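PDB 5WB5: putative eukaryotic translation initiation factor eIF-4E from Leishmania major, which probably binds the 7-methylguanosine cap of messenger RNA, including the cap 4 structure, and acts in the initiation of translation. Local coordinates for residues K66-L71 with T132-A137; Y77-E82 with T165-S170; W100-I105 with K173-L178; E161-G166 with W181-S186. All blocks are in the same frame, centred on the assembly; numbering follows the deposited sequence.

Curved sheets backed by helices are well illustrated here, since all four contacts belong to one eIF4E-type domain. Contacts 2, 3 and 4 lie in the same antiparallel sheet: 77-82 pairs with 165-170, 100-105 with 173-178, and strands 164-171 and 175-182 join in between as a hairpin. Contacts 2 and 4 share Thr165 and Gly166, their centres about 12 Å apart. Contact 1 ties the start of helix 133-147 to a loop, and Leu134 there packs on Leu103 and Asn176 of contact 3. Contacts 1 and 4, with centres about 26 Å apart, lie on opposite sides of the chain's centre. In eIF4E relatives the cap binds on the face away from the helices.

Contact 1: K66-L71 with T132-A137; sequences KPLHAL and TDLDKA
Asp135 meets the backbone of Leu68 and His69 through its carboxylate, a worked case of an acidic side chain in the first turn of a helix gathering the N-H groups of a neighbouring loop. The hydrogen bonds come first. Leu68 N donates to Asp135 OD1 at 2.7 Å, reaching the oxygen on its syn side, 21° out of the carboxylate plane. His69 N adds a weak bond of 3.4 Å to that same OD1. Within the helix start, Asp135 N donates to Thr132 OG1 in a nearly straight bond of 3.2 Å, while Thr132 OG1 and Asp135 OD2 make a weak one. One residue thus ties the loop to the cap, and the nearby helix N-terminus would probably stabilise a negative carboxylate.

The apolar contacts flank this polar centre. Leu68 CD1 rests 3.8 Å from Leu134 CG, the two side chains crossing at about a right angle. On the outer side, the methyl CG2 of Thr132 lies 3.9 Å from His69 CB, also with crossed side chains. Leu68 and Leu134 both continue onto Met169 of strand 164-171, and backbone hydrogen bonds from Ala70 reach another protein chain of the assembly.

The whole is an N-capped helix, Thr132 being the N-cap of helix 133-147, joined to the loop between helix 55-64 and strand 75-81 in the eIF4E fold.

Contact 2: Y77-E82 with T165-S170; sequences YHFFQE and TGIVMS
Phe80 lies across Gly166 and shows how an aromatic ring can lie flat on the CA of a glycine in a neighbouring strand. Strands 77-81 and 165-170 run antiparallel, with Tyr77 against Met169 and Phe79 against Ile167 as hydrogen-bonded pairs. His78 with Val168 is the non-hydrogen-bonded pair between them, and Phe80 with Gly166 the one that follows.

Along the Phe80 side chain, CB starts 3.7 Å from Thr165 O. With CG anti to its own carbonyl carbon (chi1 -83°), the ring leans over the partner strand. CG comes 3.7 Å from Gly166 CA, and CD2 lies 3.5 Å from Thr165 O; CD1 faces Ile167 O. Gly166 CA sits over the ring centre in a CH-pi contact, 3.6 Å from the centroid. Farther out, CE2 nears Gly166 CA and Thr165 OG1, and CE1 is 3.4 Å from Ile167 O and 3.5 Å from Val168 CG2, a methyl in the ring plane at the edge. CZ, at the tip, also nears Val168 CG2. Trp181 meets the ring edge-to-face.

Across the sheet, Phe79 CB packs 3.7 Å from Ile167 CG1 on the face covered by helix 133-147. Backbone bonds thus satisfy the N-H groups of Tyr77, Phe79, Ile167 and Met169, and side chains add apolar and CH-pi contact.

Contact 3: W100-I105 with K173-L178; sequences WVNLDI and KYHNRL
Val101 and Leu178 form a hydrogen-bonded pair of an antiparallel sheet, with bonds in both directions, and Leu103 and Asn176 form the next. Strands 100-104 and 175-178 come within 4.4 Å of each other, their directions 147° apart, a twist in keeping with the curved sheet of the eIF4E fold. Asn102 and Arg177 make the non-hydrogen-bonded pair between.

Neighbouring strands can also carry side chains that stack flat on one face of the sheet, and Trp100 and Arg177 do. Trp100 has CG between its backbone N and carbonyl carbon (chi1 55°), which stands the indole up beside the neighbouring strand. Arg177, extended from CG to NE, runs alongside in the same direction and lays its guanidinium over one indole face, planes 6° apart and centres 4.2 Å apart, an offset cation-pi stack. Trp100 NE1 is hydrogen-bonded to Thr213 OG1 in strand 210-214, which probably limits the ring's rotation.

Asn102 lies along the Arg177 stem, OD1 being 3.2 Å from Arg177 CG, and its CB touches the His175 ring at CD2 from 3.8 Å. On the other face, towards helix 133-147, Val101 CG2 packs 3.8 Å from Leu178 CB. Over the middle of the guanidinium, the atom of closest approach is Trp100 CZ3, 3.9 Å from Arg177 CZ.

Contact 4: E161-G166 with W181-S186; sequences EPFVTG and WVSDAS
Phe163 swings its ring beside Val182 because CG is anti to the backbone N (chi1 174°), and the two side chains run together in the same direction. A second set of torsions does the work two residues on: Thr165, at phi -103° and psi -29°, has the folded backbone of the first residue of a bulge, and this turns its N-H and that of Gly166 to a single acceptor.

That acceptor is Trp181 O, which takes Thr165 N at 2.9 Å and Gly166 N at 3.0 Å, both in the carbonyl plane. Trp181 N returns a bond of 2.8 Å to Gly166 O, approaching from above the carbonyl plane. Thr165 OG1 is also close to Trp181 O, with Asn93 OD1 as a second partner.

The side chains close the end of the pairing. Val182 CG1 sits over one face of the Phe163 ring, 3.9 Å from its centroid, in a CH-pi contact, while Asp184 O meets the edge in plane, 3.5 Å from CE1. Ser183 OG donates to a lone pair of Pro162 O at 3.2 Å, and Thr165 CG2 packs 3.7 Å from Ser183 CB. Helix 188-200 packs on Phe163 and Val182, through Ile191 and Leu194 respectively.

Two residues against one make this a classic beta bulge, set at the open end of the hairpin of strands 164-171 and 175-182.

Contact 1: K66-L71 with T132-A137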
loop_
_atom_site.group_PDB
_atom_site.type_symbol
_atom_site.label_atom_id
_atom_site.label_comp_id
_atom_site.label_asym_id
_atom_site.label_seq_id
_atom_site.Cartn_x
_atom_site.Cartn_y
_atom_site.Cartn_z
ATOM N N LYS A 66 7.220 6.089 6.475
ATOM C CA LYS A 66 8.662 6.055 6.280
ATOM C C LYS A 66 8.983 5.559 4.872
ATOM O O LYS A 66 8.340 4.624 4.383
ATOM C CB LYS A 66 9.324 5.144 7.311
ATOM C CG LYS A 66 9.116 5.579 8.763
ATOM C CD LYS A 66 9.938 6.810 9.113
ATOM C CE LYS A 66 9.620 7.316 10.516
ATOM N NZ LYS A 66 9.804 6.268 11.556
ATOM N N PRO A 67 9.946 6.163 4.179
ATOM C CA PRO A 67 10.303 5.667 2.847
ATOM C C PRO A 67 10.928 4.285 2.921
ATOM O O PRO A 67 11.549 3.905 3.917
ATOM C CB PRO A 67 11.304 6.708 2.333
ATOM C CG PRO A 67 11.865 7.329 3.549
ATOM C CD PRO A 67 10.756 7.330 4.563
ATOM N N LEU A 68 10.753 3.528 1.839
ATOM C CA LEU A 68 11.302 2.179 1.783
ATOM C C LEU A 68 12.823 2.200 1.751
ATOM O O LEU A 68 13.465 1.280 2.266
ATOM C CB LEU A 68 10.752 1.446 0.563
ATOM C CG LEU A 68 9.232 1.510 0.398
ATOM C CD1 LEU A 68 8.825 0.919 -0.936
ATOM C CD2 LEU A 68 8.531 0.792 1.539
ATOM N N HIS A 69 13.416 3.241 1.161
ATOM C CA HIS A 69 14.871 3.348 1.126
ATOM C C HIS A 69 15.463 3.359 2.526
ATOM O O HIS A 69 16.591 2.894 2.726
ATOM C CB HIS A 69 15.280 4.612 0.369
ATOM C CG HIS A 69 16.741 4.922 0.453
ATOM N ND1 HIS A 69 17.712 3.943 0.448
ATOM C CD2 HIS A 69 17.397 6.103 0.541
ATOM C CE1 HIS A 69 18.904 4.508 0.532
ATOM N NE2 HIS A 69 18.740 5.818 0.588
ATOM N N ALA A 70 14.726 3.882 3.503
ATOM C CA ALA A 70 15.180 3.941 4.885
ATOM C C ALA A 70 14.483 2.936 5.787
ATOM O O ALA A 70 14.773 2.896 6.986
ATOM C CB ALA A 70 14.974 5.355 5.442
ATOM N N LEU A 71 13.588 2.118 5.246
ATOM C CA LEU A 71 12.825 1.189 6.059
ATOM C C LEU A 71 13.689 -0.003 6.465
ATOM O O LEU A 71 14.722 -0.297 5.857
ATOM C CB LEU A 71 11.585 0.718 5.296
ATOM C CG LEU A 71 10.523 -0.041 6.091
ATOM C CD1 LEU A 71 9.994 0.808 7.236
ATOM C CD2 LEU A 71 9.388 -0.463 5.170
ATOM N N THR A 132 13.943 7.460 -4.278
ATOM C CA THR A 132 14.383 6.347 -5.098
ATOM C C THR A 132 13.249 5.887 -6.011
ATOM O O THR A 132 12.069 6.141 -5.758
ATOM C CB THR A 132 14.851 5.187 -4.221
ATOM O OG1 THR A 132 13.749 4.694 -3.449
ATOM C CG2 THR A 132 15.963 5.643 -3.283
ATOM N N ASP A 133 13.626 5.210 -7.097
ATOM C CA ASP A 133 12.624 4.647 -7.995
ATOM C C ASP A 133 11.700 3.686 -7.260
ATOM O O ASP A 133 10.518 3.575 -7.604
ATOM C CB ASP A 133 13.306 3.942 -9.166
ATOM C CG ASP A 133 13.997 4.911 -10.108
ATOM O OD1 ASP A 133 13.460 6.016 -10.332
ATOM O OD2 ASP A 133 15.082 4.567 -10.624
ATOM N N LEU A 134 12.211 2.991 -6.242
ATOM C CA LEU A 134 11.365 2.099 -5.454
ATOM C C LEU A 134 10.291 2.883 -4.705
ATOM O O LEU A 134 9.109 2.513 -4.722
ATOM C CB LEU A 134 12.227 1.295 -4.480
ATOM C CG LEU A 134 11.497 0.305 -3.573
ATOM C CD1 LEU A 134 10.843 -0.790 -4.389
ATOM C CD2 LEU A 134 12.463 -0.278 -2.560
ATOM N N ASP A 135 10.684 3.962 -4.025
ATOM C CA ASP A 135 9.696 4.797 -3.353
ATOM C C ASP A 135 8.703 5.373 -4.354
ATOM O O ASP A 135 7.499 5.440 -4.077
ATOM C CB ASP A 135 10.388 5.921 -2.582
ATOM C CG ASP A 135 11.241 5.409 -1.438
ATOM O OD1 ASP A 135 10.808 4.471 -0.731
ATOM O OD2 ASP A 135 12.349 5.956 -1.245
ATOM N N LYS A 136 9.190 5.801 -5.523
ATOM C CA LYS A 136 8.303 6.379 -6.526
ATOM C C LYS A 136 7.275 5.363 -7.006
ATOM O O LYS A 136 6.096 5.694 -7.172
ATOM C CB LYS A 136 9.115 6.911 -7.708
ATOM C CG LYS A 136 9.956 8.143 -7.392
ATOM C CD LYS A 136 10.849 8.511 -8.566
ATOM C CE LYS A 136 11.738 9.701 -8.245
ATOM N NZ LYS A 136 12.760 9.933 -9.306
ATOM N N ALA A 137 7.702 4.117 -7.232
ATOM C CA ALA A 137 6.767 3.082 -7.660
ATOM C C ALA A 137 5.772 2.750 -6.557
ATOM O O ALA A 137 4.584 2.524 -6.825
ATOM C CB ALA A 137 7.534 1.833 -8.088
#

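Contact 2: Y77-E82 with T165-S170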
loop_
_atom_site.group_PDB
_atom_site.type_symbol
_atom_site.label_atom_id
_atom_site.label_comp_id
_atom_site.label_asym_id
_atom_site.label_seq_id
_atom_site.Cartn_x
_atom_site.Cartn_y
_atom_site.Cartn_z
ATOM N N TYR A 77 4.646 -3.084 4.663
ATOM C CA TYR A 77 3.479 -2.213 4.595
ATOM C C TYR A 77 2.326 -2.987 3.972
ATOM O O TYR A 77 2.492 -3.623 2.927
ATOM C CB TYR A 77 3.754 -0.967 3.742
ATOM C CG TYR A 77 4.552 0.145 4.391
ATOM C CD1 TYR A 77 4.262 0.587 5.678
ATOM C CD2 TYR A 77 5.587 0.767 3.705
ATOM C CE1 TYR A 77 4.991 1.609 6.262
ATOM C CE2 TYR A 77 6.321 1.788 4.281
ATOM C CZ TYR A 77 6.018 2.207 5.558
ATOM O OH TYR A 77 6.747 3.223 6.132
ATOM N N HIS A 78 1.162 -2.923 4.607
ATOM C CA HIS A 78 -0.075 -3.438 4.040
ATOM C C HIS A 78 -1.035 -2.271 3.881
ATOM O O HIS A 78 -1.052 -1.364 4.714
ATOM C CB HIS A 78 -0.711 -4.517 4.928
ATOM C CG HIS A 78 0.255 -5.550 5.420
ATOM N ND1 HIS A 78 0.320 -6.820 4.890
ATOM C CD2 HIS A 78 1.190 -5.503 6.400
ATOM C CE1 HIS A 78 1.256 -7.510 5.518
ATOM N NE2 HIS A 78 1.799 -6.734 6.439
ATOM N N PHE A 79 -1.834 -2.292 2.821
ATOM C CA PHE A 79 -2.768 -1.204 2.534
ATOM C C PHE A 79 -4.010 -1.851 1.935
ATOM O O PHE A 79 -4.003 -2.234 0.763
ATOM C CB PHE A 79 -2.141 -0.187 1.587
ATOM C CG PHE A 79 -2.951 1.064 1.407
ATOM C CD1 PHE A 79 -2.973 2.036 2.391
ATOM C CD2 PHE A 79 -3.672 1.275 0.243
ATOM C CE1 PHE A 79 -3.713 3.191 2.224
ATOM C CE2 PHE A 79 -4.410 2.426 0.071
ATOM C CZ PHE A 79 -4.429 3.387 1.060
ATOM N N PHE A 80 -5.062 -1.992 2.742
ATOM C CA PHE A 80 -6.217 -2.794 2.356
ATOM C C PHE A 80 -7.507 -2.032 2.602
ATOM O O PHE A 80 -7.579 -1.175 3.485
ATOM C CB PHE A 80 -6.261 -4.123 3.123
ATOM C CG PHE A 80 -5.407 -5.195 2.518
ATOM C CD1 PHE A 80 -4.027 -5.084 2.526
ATOM C CD2 PHE A 80 -5.984 -6.311 1.931
ATOM C CE1 PHE A 80 -3.235 -6.067 1.962
ATOM C CE2 PHE A 80 -5.199 -7.297 1.367
ATOM C CZ PHE A 80 -3.820 -7.175 1.384
ATOM N N GLN A 81 -8.534 -2.358 1.815
ATOM C CA GLN A 81 -9.835 -1.735 2.019
ATOM C C GLN A 81 -10.261 -1.884 3.474
ATOM O O GLN A 81 -9.951 -2.879 4.136
ATOM C CB GLN A 81 -10.887 -2.357 1.096
ATOM C CG GLN A 81 -12.309 -1.900 1.399
ATOM C CD GLN A 81 -13.298 -2.295 0.321
ATOM O OE1 GLN A 81 -12.918 -2.823 -0.724
ATOM N NE2 GLN A 81 -14.578 -2.033 0.568
ATOM N N GLU A 82 -10.970 -0.878 3.978
ATOM C CA GLU A 82 -11.421 -0.918 5.362
ATOM C C GLU A 82 -12.338 -2.115 5.580
ATOM O O GLU A 82 -13.172 -2.444 4.731
ATOM C CB GLU A 82 -12.146 0.376 5.728
ATOM C CG GLU A 82 -12.378 0.539 7.222
ATOM C CD GLU A 82 -12.954 1.893 7.579
ATOM O OE1 GLU A 82 -13.586 2.521 6.704
ATOM O OE2 GLU A 82 -12.772 2.332 8.734
ATOM N N THR A 165 -8.518 -5.809 -3.460
ATOM C CA THR A 165 -8.769 -5.694 -2.030
ATOM C C THR A 165 -7.641 -5.004 -1.281
ATOM O O THR A 165 -7.893 -4.386 -0.238
ATOM C CB THR A 165 -8.994 -7.078 -1.411
ATOM O OG1 THR A 165 -7.815 -7.877 -1.569
ATOM C CG2 THR A 165 -10.173 -7.777 -2.073
ATOM N N GLY A 166 -6.409 -5.102 -1.768
ATOM C CA GLY A 166 -5.326 -4.413 -1.090
ATOM C C GLY A 166 -4.010 -4.573 -1.814
ATOM O O GLY A 166 -3.940 -5.137 -2.905
ATOM N N ILE A 167 -2.956 -4.054 -1.180
ATOM C CA ILE A 167 -1.593 -4.154 -1.687
ATOM C C ILE A 167 -0.643 -4.313 -0.508
ATOM O O ILE A 167 -0.956 -3.960 0.631
ATOM C CB ILE A 167 -1.169 -2.932 -2.537
ATOM C CG1 ILE A 167 -1.287 -1.642 -1.726
ATOM C CG2 ILE A 167 -2.006 -2.850 -3.805
ATOM C CD1 ILE A 167 -0.697 -0.432 -2.418
ATOM N N VAL A 168 0.537 -4.847 -0.803
ATOM C CA VAL A 168 1.542 -5.148 0.212
ATOM C C VAL A 168 2.917 -4.869 -0.376
ATOM O O VAL A 168 3.256 -5.369 -1.452
ATOM C CB VAL A 168 1.458 -6.611 0.702
ATOM C CG1 VAL A 168 2.500 -6.880 1.787
ATOM C CG2 VAL A 168 0.063 -6.939 1.218
ATOM N N MET A 169 3.704 -4.067 0.330
ATOM C CA MET A 169 5.122 -3.901 0.045
ATOM C C MET A 169 5.897 -4.640 1.127
ATOM O O MET A 169 5.585 -4.505 2.314
ATOM C CB MET A 169 5.511 -2.419 0.010
ATOM C CG MET A 169 7.003 -2.177 -0.131
ATOM S SD MET A 169 7.678 -2.940 -1.621
ATOM C CE MET A 169 7.273 -1.706 -2.848
ATOM N N SER A 170 6.887 -5.429 0.719
ATOM C CA SER A 170 7.630 -6.288 1.638
ATOM C C SER A 170 9.121 -6.085 1.404
ATOM O O SER A 170 9.650 -6.483 0.361
ATOM C CB SER A 170 7.243 -7.754 1.443
ATOM O OG SER A 170 7.746 -8.563 2.491
#

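Contact 3: W100-I105 with K173-L178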
loop_
_atom_site.group_PDB
_atom_site.type_symbol
_atom_site.label_atom_id
_atom_site.label_comp_id
_atom_site.label_asym_id
_atom_site.label_seq_id
_atom_site.Cartn_x
_atom_site.Cartn_y
_atom_site.Cartn_z
ATOM N N TRP A 100 2.248 -10.418 -7.700
ATOM C CA TRP A 100 3.403 -9.795 -7.075
ATOM C C TRP A 100 4.591 -9.774 -8.025
ATOM O O TRP A 100 4.635 -10.482 -9.035
ATOM C CB TRP A 100 3.785 -10.505 -5.765
ATOM C CG TRP A 100 4.036 -11.978 -5.890
ATOM C CD1 TRP A 100 3.110 -12.978 -5.809
ATOM C CD2 TRP A 100 5.301 -12.619 -6.097
ATOM N NE1 TRP A 100 3.720 -14.201 -5.959
ATOM C CE2 TRP A 100 5.065 -14.007 -6.135
ATOM C CE3 TRP A 100 6.610 -12.153 -6.256
ATOM C CZ2 TRP A 100 6.088 -14.934 -6.330
ATOM C CZ3 TRP A 100 7.624 -13.075 -6.449
ATOM C CH2 TRP A 100 7.357 -14.448 -6.484
ATOM N N VAL A 101 5.551 -8.917 -7.678
ATOM C CA VAL A 101 6.778 -8.718 -8.437
ATOM C C VAL A 101 7.921 -8.469 -7.462
ATOM O O VAL A 101 7.724 -7.932 -6.367
ATOM C CB VAL A 101 6.662 -7.540 -9.430
ATOM C CG1 VAL A 101 5.554 -7.791 -10.440
ATOM C CG2 VAL A 101 6.414 -6.233 -8.688
ATOM N N ASN A 102 9.129 -8.851 -7.878
ATOM C CA ASN A 102 10.343 -8.671 -7.085
ATOM C C ASN A 102 11.151 -7.530 -7.695
ATOM O O ASN A 102 11.778 -7.695 -8.745
ATOM C CB ASN A 102 11.169 -9.955 -7.034
ATOM C CG ASN A 102 10.438 -11.098 -6.360
ATOM O OD1 ASN A 102 9.462 -10.888 -5.642
ATOM N ND2 ASN A 102 10.913 -12.318 -6.582
ATOM N N LEU A 103 11.128 -6.376 -7.041
ATOM C CA LEU A 103 11.998 -5.267 -7.385
ATOM C C LEU A 103 13.333 -5.427 -6.663
ATOM O O LEU A 103 13.486 -6.259 -5.766
ATOM C CB LEU A 103 11.341 -3.942 -7.003
ATOM C CG LEU A 103 9.839 -3.848 -7.289
ATOM C CD1 LEU A 103 9.255 -2.592 -6.667
ATOM C CD2 LEU A 103 9.575 -3.888 -8.791
ATOM N N ASP A 104 14.302 -4.602 -7.043
ATOM C CA ASP A 104 15.636 -4.664 -6.469
ATOM C C ASP A 104 15.952 -3.362 -5.742
ATOM O O ASP A 104 15.279 -2.344 -5.925
ATOM C CB ASP A 104 16.685 -4.943 -7.552
ATOM C CG ASP A 104 16.398 -6.222 -8.320
ATOM O OD1 ASP A 104 15.912 -7.195 -7.704
ATOM O OD2 ASP A 104 16.649 -6.250 -9.544
ATOM N N ILE A 105 16.983 -3.415 -4.902
ATOM C CA ILE A 105 17.368 -2.269 -4.085
ATOM C C ILE A 105 17.604 -1.042 -4.960
ATOM O O ILE A 105 17.507 0.092 -4.490
ATOM C CB ILE A 105 18.621 -2.587 -3.242
ATOM C CG1 ILE A 105 18.955 -1.425 -2.297
ATOM C CG2 ILE A 105 19.813 -2.900 -4.142
ATOM C CD1 ILE A 105 17.895 -1.153 -1.240
ATOM N N LYS A 173 15.636 -9.229 2.114
ATOM C CA LYS A 173 17.090 -9.117 2.161
ATOM C C LYS A 173 17.648 -8.640 0.827
ATOM O O LYS A 173 18.367 -7.636 0.760
ATOM C CB LYS A 173 17.698 -10.465 2.544
ATOM C CG LYS A 173 17.226 -10.992 3.886
ATOM C CD LYS A 173 17.607 -12.452 4.088
ATOM C CE LYS A 173 16.882 -13.378 3.115
ATOM N NZ LYS A 173 15.405 -13.176 3.127
ATOM N N TYR A 174 17.338 -9.362 -0.248
ATOM C CA TYR A 174 17.828 -9.029 -1.580
ATOM C C TYR A 174 16.777 -8.353 -2.449
ATOM O O TYR A 174 17.104 -7.429 -3.201
ATOM C CB TYR A 174 18.327 -10.293 -2.285
ATOM C CG TYR A 174 19.404 -11.037 -1.525
ATOM C CD1 TYR A 174 20.718 -10.583 -1.521
ATOM C CD2 TYR A 174 19.108 -12.195 -0.815
ATOM C CE1 TYR A 174 21.706 -11.260 -0.829
ATOM C CE2 TYR A 174 20.090 -12.879 -0.119
ATOM C CZ TYR A 174 21.388 -12.408 -0.130
ATOM O OH TYR A 174 22.372 -13.081 0.559
ATOM N N HIS A 175 15.525 -8.786 -2.360
ATOM C CA HIS A 175 14.453 -8.274 -3.198
ATOM C C HIS A 175 13.533 -7.370 -2.386
ATOM O O HIS A 175 13.694 -7.182 -1.178
ATOM C CB HIS A 175 13.661 -9.426 -3.820
ATOM C CG HIS A 175 14.502 -10.383 -4.604
ATOM N ND1 HIS A 175 15.203 -11.414 -4.017
ATOM C CD2 HIS A 175 14.754 -10.467 -5.933
ATOM C CE1 HIS A 175 15.850 -12.092 -4.948
ATOM N NE2 HIS A 175 15.595 -11.536 -6.119
ATOM N N ASN A 176 12.557 -6.796 -3.085
ATOM C CA ASN A 176 11.484 -6.024 -2.469
ATOM C C ASN A 176 10.204 -6.439 -3.177
ATOM O O ASN A 176 10.045 -6.178 -4.372
ATOM C CB ASN A 176 11.732 -4.520 -2.594
ATOM C CG ASN A 176 12.936 -4.056 -1.787
ATOM O OD1 ASN A 176 13.134 -4.483 -0.649
ATOM N ND2 ASN A 176 13.749 -3.187 -2.378
ATOM N N ARG A 177 9.312 -7.114 -2.462
ATOM C CA ARG A 177 8.144 -7.720 -3.087
ATOM C C ARG A 177 6.967 -6.756 -3.044
ATOM O O ARG A 177 6.485 -6.403 -1.962
ATOM C CB ARG A 177 7.774 -9.037 -2.405
ATOM C CG ARG A 177 8.789 -10.140 -2.624
ATOM C CD ARG A 177 8.148 -11.511 -2.525
ATOM N NE ARG A 177 9.094 -12.580 -2.831
ATOM C CZ ARG A 177 8.782 -13.873 -2.843
ATOM N NH1 ARG A 177 7.544 -14.262 -2.568
ATOM N NH2 ARG A 177 9.708 -14.777 -3.131
ATOM N N LEU A 178 6.519 -6.328 -4.216
ATOM C CA LEU A 178 5.250 -5.629 -4.348
ATOM C C LEU A 178 4.173 -6.652 -4.676
ATOM O O LEU A 178 4.416 -7.593 -5.429
ATOM C CB LEU A 178 5.327 -4.571 -5.448
ATOM C CG LEU A 178 4.028 -3.834 -5.763
ATOM C CD1 LEU A 178 3.561 -3.019 -4.583
ATOM C CD2 LEU A 178 4.219 -2.949 -6.974
#

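Contact 4: E161-G166 with W181-S186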
loop_
_atom_site.group_PDB
_atom_site.type_symbol
_atom_site.label_atom_id
_atom_site.label_comp_id
_atom_site.label_asym_id
_atom_site.label_seq_id
_atom_site.Cartn_x
_atom_site.Cartn_y
_atom_site.Cartn_z
ATOM N N GLU A 161 -19.201 -5.585 -7.373
ATOM C CA GLU A 161 -18.262 -5.798 -6.278
ATOM C C GLU A 161 -16.855 -5.386 -6.704
ATOM O O GLU A 161 -16.563 -5.326 -7.899
ATOM C CB GLU A 161 -18.284 -7.256 -5.838
ATOM N N PRO A 162 -15.987 -5.097 -5.738
ATOM C CA PRO A 162 -14.616 -4.706 -6.076
ATOM C C PRO A 162 -13.739 -5.909 -6.380
ATOM O O PRO A 162 -13.962 -7.017 -5.886
ATOM C CB PRO A 162 -14.137 -3.983 -4.813
ATOM C CG PRO A 162 -14.882 -4.648 -3.715
ATOM C CD PRO A 162 -16.223 -5.052 -4.283
ATOM N N PHE A 163 -12.725 -5.670 -7.209
ATOM C CA PHE A 163 -11.774 -6.702 -7.603
ATOM C C PHE A 163 -10.463 -6.622 -6.837
ATOM O O PHE A 163 -9.894 -7.657 -6.486
ATOM C CB PHE A 163 -11.492 -6.609 -9.106
ATOM C CG PHE A 163 -10.407 -7.534 -9.577
ATOM C CD1 PHE A 163 -10.577 -8.908 -9.527
ATOM C CD2 PHE A 163 -9.219 -7.031 -10.081
ATOM C CE1 PHE A 163 -9.580 -9.761 -9.964
ATOM C CE2 PHE A 163 -8.220 -7.879 -10.520
ATOM C CZ PHE A 163 -8.401 -9.245 -10.462
ATOM N N VAL A 164 -9.974 -5.417 -6.570
ATOM C CA VAL A 164 -8.748 -5.224 -5.806
ATOM C C VAL A 164 -9.117 -5.012 -4.345
ATOM O O VAL A 164 -9.938 -4.144 -4.020
ATOM C CB VAL A 164 -7.945 -4.033 -6.355
ATOM C CG1 VAL A 164 -6.731 -3.742 -5.480
ATOM C CG2 VAL A 164 -7.516 -4.310 -7.785
ATOM N N THR A 165 -8.518 -5.809 -3.460
ATOM C CA THR A 165 -8.769 -5.694 -2.030
ATOM C C THR A 165 -7.641 -5.004 -1.281
ATOM O O THR A 165 -7.893 -4.386 -0.238
ATOM C CB THR A 165 -8.994 -7.078 -1.411
ATOM O OG1 THR A 165 -7.815 -7.877 -1.569
ATOM C CG2 THR A 165 -10.173 -7.777 -2.073
ATOM N N GLY A 166 -6.409 -5.102 -1.768
ATOM C CA GLY A 166 -5.326 -4.413 -1.090
ATOM C C GLY A 166 -4.010 -4.573 -1.814
ATOM O O GLY A 166 -3.940 -5.137 -2.905
ATOM N N TRP A 181 -3.249 -7.701 -3.892
ATOM C CA TRP A 181 -4.174 -8.745 -3.475
ATOM C C TRP A 181 -5.555 -8.441 -4.040
ATOM O O TRP A 181 -6.156 -7.406 -3.706
ATOM C CB TRP A 181 -4.243 -8.848 -1.951
ATOM C CG TRP A 181 -3.011 -9.393 -1.302
ATOM C CD1 TRP A 181 -1.719 -9.225 -1.711
ATOM C CD2 TRP A 181 -2.955 -10.205 -0.122
ATOM N NE1 TRP A 181 -0.862 -9.877 -0.856
ATOM C CE2 TRP A 181 -1.595 -10.487 0.127
ATOM C CE3 TRP A 181 -3.922 -10.717 0.748
ATOM C CZ2 TRP A 181 -1.179 -11.258 1.209
ATOM C CZ3 TRP A 181 -3.507 -11.483 1.823
ATOM C CH2 TRP A 181 -2.147 -11.746 2.044
ATOM N N VAL A 182 -6.052 -9.355 -4.877
ATOM C CA VAL A 182 -7.373 -9.254 -5.488
ATOM C C VAL A 182 -8.333 -10.179 -4.748
ATOM O O VAL A 182 -7.979 -10.764 -3.717
ATOM C CB VAL A 182 -7.317 -9.601 -6.989
ATOM C CG1 VAL A 182 -6.337 -8.688 -7.705
ATOM C CG2 VAL A 182 -6.932 -11.061 -7.196
ATOM N N SER A 183 -9.549 -10.329 -5.277
ATOM C CA SER A 183 -10.592 -11.116 -4.633
ATOM C C SER A 183 -11.035 -12.331 -5.434
ATOM O O SER A 183 -11.446 -13.325 -4.832
ATOM C CB SER A 183 -11.828 -10.242 -4.359
ATOM O OG SER A 183 -12.393 -9.764 -5.566
ATOM N N ASP A 184 -10.965 -12.281 -6.762
ATOM C CA ASP A 184 -11.416 -13.374 -7.622
ATOM C C ASP A 184 -10.223 -13.877 -8.426
ATOM O O ASP A 184 -9.765 -13.204 -9.355
ATOM C CB ASP A 184 -12.546 -12.911 -8.543
ATOM C CG ASP A 184 -13.110 -14.038 -9.391
ATOM O OD1 ASP A 184 -13.737 -14.960 -8.826
ATOM O OD2 ASP A 184 -12.931 -13.999 -10.626
ATOM N N ALA A 185 -9.721 -15.059 -8.067
ATOM C CA ALA A 185 -8.592 -15.652 -8.771
ATOM C C ALA A 185 -8.978 -16.243 -10.120
ATOM O O ALA A 185 -8.087 -16.568 -10.911
ATOM C CB ALA A 185 -7.950 -16.737 -7.906
ATOM N N SER A 186 -10.272 -16.393 -10.401
ATOM C CA SER A 186 -10.723 -16.977 -11.657
ATOM C C SER A 186 -10.808 -15.963 -12.789
ATOM O O SER A 186 -10.815 -16.364 -13.959
ATOM C CB SER A 186 -12.093 -17.635 -11.467
ATOM O OG SER A 186 -13.060 -16.693 -11.030
#